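ATP:cob(I)alamin adenosyltransferase (Salmonella enterica subsp. enterica serovar Livingstone, PDB 5CX7) probably converts cob(I)alamin to adenosylcobalamin, the cofactor of propanediol dehydratase, and carries a heme-binding C-terminal domain, the part crystallised here. Local coordinates at residues R27-V37 against I122-I133. Residues are numbered along the deposited sequence; the frame is centred on the assembly and turned at random.
Sequences RAQQLQVPVVV and ISGGSVEQDMDI
Arg-27 and Asp-132 join helices 14-31 and 127-139 by a side-on salt bridge: NE gives a hydrogen bond to OD1 (2.9 Å) and NH2 one to OD2 (2.8 Å), both on the syn side of the carboxylate. The two flat groups are twisted 38° apart, and NE approaches Asp-132 OD1 26° out of the carboxylate plane. A bend at chi2 (54°) turns the Arg-27 chain across the acid, while Gln-30 OE1 accepts from NH1 (3.0 Å). Leu-31 CD2 sits over the rim of one guanidinium face; together with the bonds to Asp-132 this should limit rotation of the group.

Apolar contacts converge on Ile-133. Its CG1 meets Leu-31 CD1 and Arg-27 CG, and its CD1 touches Val-35 CG1 (3.8 Å), Ala-28 CB and, less closely, Val-33 CG1. Ala-24 also borders it. On the sheet face turned to these helices, Ile-122 CD1 lies against both methyls of Val-37; its CG2 reaches Val-35 CB, just before the strand.

Backbone bonds pair antiparallel strands 36-41 and 115-123: Val-36 N donates to Ser-123 O (2.9 Å) and Ser-123 N to Val-36 O (3.2 Å). Just beyond, the chains no longer bond directly; a water donates to the carbonyl oxygens of both Pro-34 and Gly-124. Val-33 CG2 rests on Gly-125 CA (3.6 Å) and Gly-124 O.

Polar bonds also shape the turn into helix 127-139. Ser-126 and Gln-129 form a capping box, Ser-126 OG accepting from Gln-129 N and Gln-129 OE1 from Ser-126 N. Gly-125 N donates to Asp-130 OD1, whose other oxygen makes a salt bridge with Lys-66.

These helices cover one face of the GAF-like sheet; helix 59-72 packs against Val-36 and Ser-123 on the other. The two-point ionic grip links the two helices at their partly exposed border and probably sets their relative position there, and the interior beside it is closed by aliphatic branches.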
loop_
_atom_site.group_PDB
_atom_site.type_symbol
_atom_site.label_atom_id
_atom_site.label_comp_id
_atom_site.label_asym_id
_atom_site.label_seq_id
_atom_site.Cartn_x
_atom_site.Cartn_y
_atom_site.Cartn_z
ATOM N N ARG E 27 34.997 -6.367 -4.995
ATOM C CA ARG E 27 34.951 -5.807 -6.318
ATOM C C ARG E 27 34.417 -4.360 -6.326
ATOM O O ARG E 27 34.972 -3.488 -7.028
ATOM C CB ARG E 27 34.103 -6.690 -7.273
ATOM C CG ARG E 27 34.063 -6.227 -8.710
ATOM C CD ARG E 27 35.512 -6.052 -9.246
ATOM N NE ARG E 27 35.469 -5.655 -10.633
ATOM C CZ ARG E 27 36.482 -5.081 -11.298
ATOM N NH1 ARG E 27 37.648 -4.845 -10.702
ATOM N NH2 ARG E 27 36.313 -4.693 -12.592
ATOM N N ALA E 28 33.334 -4.107 -5.546
ATOM C CA ALA E 28 32.849 -2.742 -5.423
ATOM C C ALA E 28 33.927 -1.786 -4.846
ATOM O O ALA E 28 34.097 -0.638 -5.328
ATOM C CB ALA E 28 31.598 -2.725 -4.541
ATOM N N GLN E 29 34.665 -2.236 -3.840
ATOM C CA GLN E 29 35.831 -1.482 -3.334
ATOM C C GLN E 29 36.879 -1.180 -4.443
ATOM O O GLN E 29 37.361 -0.061 -4.523
ATOM C CB GLN E 29 36.507 -2.211 -2.175
ATOM C CG GLN E 29 35.679 -2.177 -0.924
ATOM C CD GLN E 29 36.190 -3.094 0.170
ATOM O OE1 GLN E 29 36.959 -4.005 -0.074
ATOM N NE2 GLN E 29 35.768 -2.842 1.364
ATOM N N GLN E 30 37.176 -2.159 -5.307
ATOM C CA GLN E 30 38.110 -1.940 -6.388
ATOM C C GLN E 30 37.606 -0.876 -7.334
ATOM O O GLN E 30 38.389 -0.093 -7.865
ATOM C CB GLN E 30 38.360 -3.224 -7.199
ATOM C CG GLN E 30 39.208 -4.244 -6.457
ATOM C CD GLN E 30 39.212 -5.651 -7.066
ATOM O OE1 GLN E 30 38.625 -5.927 -8.107
ATOM N NE2 GLN E 30 39.677 -6.591 -6.258
ATOM N N LEU E 31 36.282 -0.895 -7.585
ATOM C CA LEU E 31 35.695 0.072 -8.474
ATOM C C LEU E 31 35.478 1.409 -7.807
ATOM O O LEU E 31 35.045 2.316 -8.496
ATOM C CB LEU E 31 34.392 -0.478 -9.072
ATOM C CG LEU E 31 34.532 -1.721 -9.941
ATOM C CD1 LEU E 31 33.195 -2.165 -10.481
ATOM C CD2 LEU E 31 35.499 -1.492 -11.110
ATOM N N GLN E 32 35.673 1.467 -6.500
ATOM C CA GLN E 32 35.391 2.640 -5.670
ATOM C C GLN E 32 33.909 3.121 -5.762
ATOM O O GLN E 32 33.650 4.311 -5.929
ATOM C CB GLN E 32 36.324 3.785 -6.037
ATOM C CG GLN E 32 37.767 3.403 -5.746
ATOM C CD GLN E 32 38.727 4.581 -5.874
ATOM O OE1 GLN E 32 39.126 5.083 -4.873
ATOM N NE2 GLN E 32 39.135 4.969 -7.069
ATOM N N VAL E 33 32.988 2.171 -5.744
ATOM C CA VAL E 33 31.584 2.517 -5.742
ATOM C C VAL E 33 30.907 1.721 -4.615
ATOM O O VAL E 33 31.071 0.520 -4.530
ATOM C CB VAL E 33 30.925 2.353 -7.101
ATOM C CG1 VAL E 33 31.146 0.985 -7.676
ATOM C CG2 VAL E 33 29.430 2.659 -7.022
ATOM N N PRO E 34 30.281 2.421 -3.688
ATOM C CA PRO E 34 29.550 1.696 -2.665
ATOM C C PRO E 34 28.226 1.127 -3.153
ATOM O O PRO E 34 27.471 1.835 -3.805
ATOM C CB PRO E 34 29.301 2.767 -1.590
ATOM C CG PRO E 34 29.350 4.064 -2.280
ATOM C CD PRO E 34 30.151 3.895 -3.537
ATOM N N VAL E 35 27.985 -0.150 -2.868
ATOM C CA VAL E 35 26.778 -0.832 -3.308
ATOM C C VAL E 35 26.036 -1.473 -2.160
ATOM O O VAL E 35 26.557 -1.642 -1.057
ATOM C CB VAL E 35 27.042 -1.871 -4.431
ATOM C CG1 VAL E 35 27.653 -1.192 -5.663
ATOM C CG2 VAL E 35 27.929 -3.027 -3.943
ATOM N N VAL E 36 24.791 -1.877 -2.478
ATOM C CA VAL E 36 24.094 -2.804 -1.717
ATOM C C VAL E 36 24.114 -4.152 -2.465
ATOM O O VAL E 36 23.917 -4.203 -3.665
ATOM C CB VAL E 36 22.588 -2.372 -1.490
ATOM C CG1 VAL E 36 21.794 -3.461 -0.754
ATOM C CG2 VAL E 36 22.504 -1.091 -0.742
ATOM N N VAL E 37 24.331 -5.219 -1.701
ATOM C CA VAL E 37 24.394 -6.623 -2.181
ATOM C C VAL E 37 23.271 -7.367 -1.581
ATOM O O VAL E 37 23.028 -7.251 -0.376
ATOM C CB VAL E 37 25.682 -7.367 -1.691
ATOM C CG1 VAL E 37 25.749 -8.775 -2.211
ATOM C CG2 VAL E 37 26.917 -6.584 -2.070
ATOM N N ILE E 122 22.743 -6.474 -7.264
ATOM C CA ILE E 122 23.652 -5.393 -6.932
ATOM C C ILE E 122 23.090 -4.081 -7.419
ATOM O O ILE E 122 22.629 -3.995 -8.535
ATOM C CB ILE E 122 25.040 -5.536 -7.657
ATOM C CG1 ILE E 122 25.687 -6.924 -7.345
ATOM C CG2 ILE E 122 25.950 -4.411 -7.257
ATOM C CD1 ILE E 122 26.069 -7.149 -5.864
ATOM N N SER E 123 23.161 -3.069 -6.565
ATOM C CA SER E 123 22.792 -1.765 -6.955
ATOM C C SER E 123 23.649 -0.758 -6.252
ATOM O O SER E 123 24.038 -0.919 -5.093
ATOM C CB SER E 123 21.273 -1.464 -6.612
ATOM O OG SER E 123 20.941 -0.142 -7.072
ATOM N N GLY E 124 23.872 0.353 -6.929
ATOM C CA GLY E 124 24.652 1.465 -6.367
ATOM C C GLY E 124 25.587 2.154 -7.316
ATOM O O GLY E 124 25.917 3.352 -7.143
ATOM N N GLY E 125 26.006 1.434 -8.341
ATOM C CA GLY E 125 26.789 2.024 -9.421
ATOM C C GLY E 125 25.995 2.254 -10.679
ATOM O O GLY E 125 24.757 2.423 -10.648
ATOM N N SER E 126 26.706 2.431 -11.786
ATOM C CA SER E 126 26.058 2.460 -13.084
ATOM C C SER E 126 25.523 1.054 -13.248
ATOM O O SER E 126 26.031 0.144 -12.579
ATOM C CB SER E 126 27.065 2.861 -14.221
ATOM O OG SER E 126 28.099 1.879 -14.257
ATOM N N VAL E 127 24.637 0.844 -14.207
ATOM C CA VAL E 127 24.160 -0.447 -14.536
ATOM C C VAL E 127 25.351 -1.420 -14.922
ATOM O O VAL E 127 25.444 -2.510 -14.440
ATOM C CB VAL E 127 23.168 -0.398 -15.641
ATOM C CG1 VAL E 127 22.827 -1.811 -16.083
ATOM C CG2 VAL E 127 21.881 0.339 -15.152
ATOM N N GLU E 128 26.296 -0.894 -15.671
ATOM C CA GLU E 128 27.503 -1.666 -16.032
ATOM C C GLU E 128 28.298 -2.064 -14.821
ATOM O O GLU E 128 28.836 -3.166 -14.755
ATOM C CB GLU E 128 28.362 -0.867 -17.033
ATOM C CG GLU E 128 27.714 -0.648 -18.398
ATOM C CD GLU E 128 26.701 0.514 -18.469
ATOM O OE1 GLU E 128 26.504 1.300 -17.493
ATOM O OE2 GLU E 128 26.069 0.558 -19.538
ATOM N N GLN E 129 28.504 -1.150 -13.904
ATOM C CA GLN E 129 29.264 -1.456 -12.693
ATOM C C GLN E 129 28.575 -2.508 -11.851
ATOM O O GLN E 129 29.205 -3.409 -11.325
ATOM C CB GLN E 129 29.549 -0.225 -11.848
ATOM C CG GLN E 129 30.548 0.708 -12.447
ATOM C CD GLN E 129 30.618 2.028 -11.705
ATOM O OE1 GLN E 129 29.614 2.558 -11.173
ATOM N NE2 GLN E 129 31.806 2.577 -11.636
ATOM N N ASP E 130 27.245 -2.408 -11.758
ATOM C CA ASP E 130 26.479 -3.340 -10.991
ATOM C C ASP E 130 26.557 -4.747 -11.579
ATOM O O ASP E 130 26.755 -5.704 -10.838
ATOM C CB ASP E 130 24.976 -2.930 -10.948
ATOM C CG ASP E 130 24.686 -1.689 -10.184
ATOM O OD1 ASP E 130 25.440 -1.183 -9.309
ATOM O OD2 ASP E 130 23.506 -1.154 -10.369
ATOM N N MET E 131 26.523 -4.846 -12.901
ATOM C CA MET E 131 26.693 -6.094 -13.575
ATOM C C MET E 131 28.112 -6.659 -13.336
ATOM O O MET E 131 28.284 -7.864 -13.202
ATOM C CB MET E 131 26.385 -5.967 -15.051
ATOM C CG MET E 131 24.852 -5.724 -15.326
ATOM S SD MET E 131 24.477 -5.291 -16.988
ATOM C CE MET E 131 24.768 -6.880 -17.745
ATOM N N ASP E 132 29.108 -5.835 -13.478
ATOM C CA ASP E 132 30.515 -6.242 -13.243
ATOM C C ASP E 132 30.687 -6.812 -11.878
ATOM O O ASP E 132 31.254 -7.918 -11.700
ATOM C CB ASP E 132 31.392 -5.012 -13.453
ATOM C CG ASP E 132 32.931 -5.278 -13.231
ATOM O OD1 ASP E 132 33.289 -6.166 -12.469
ATOM O OD2 ASP E 132 33.704 -4.431 -13.664
ATOM N N ILE E 133 30.214 -6.093 -10.876
ATOM C CA ILE E 133 30.252 -6.585 -9.495
ATOM C C ILE E 133 29.539 -7.926 -9.293
ATOM O O ILE E 133 30.123 -8.819 -8.716
ATOM C CB ILE E 133 29.714 -5.538 -8.526
ATOM C CG1 ILE E 133 30.636 -4.276 -8.523
ATOM C CG2 ILE E 133 29.569 -6.065 -7.120
ATOM C CD1 ILE E 133 29.957 -3.007 -8.050
HETATM O O HOH W 1 26.281 4.148 -4.658
#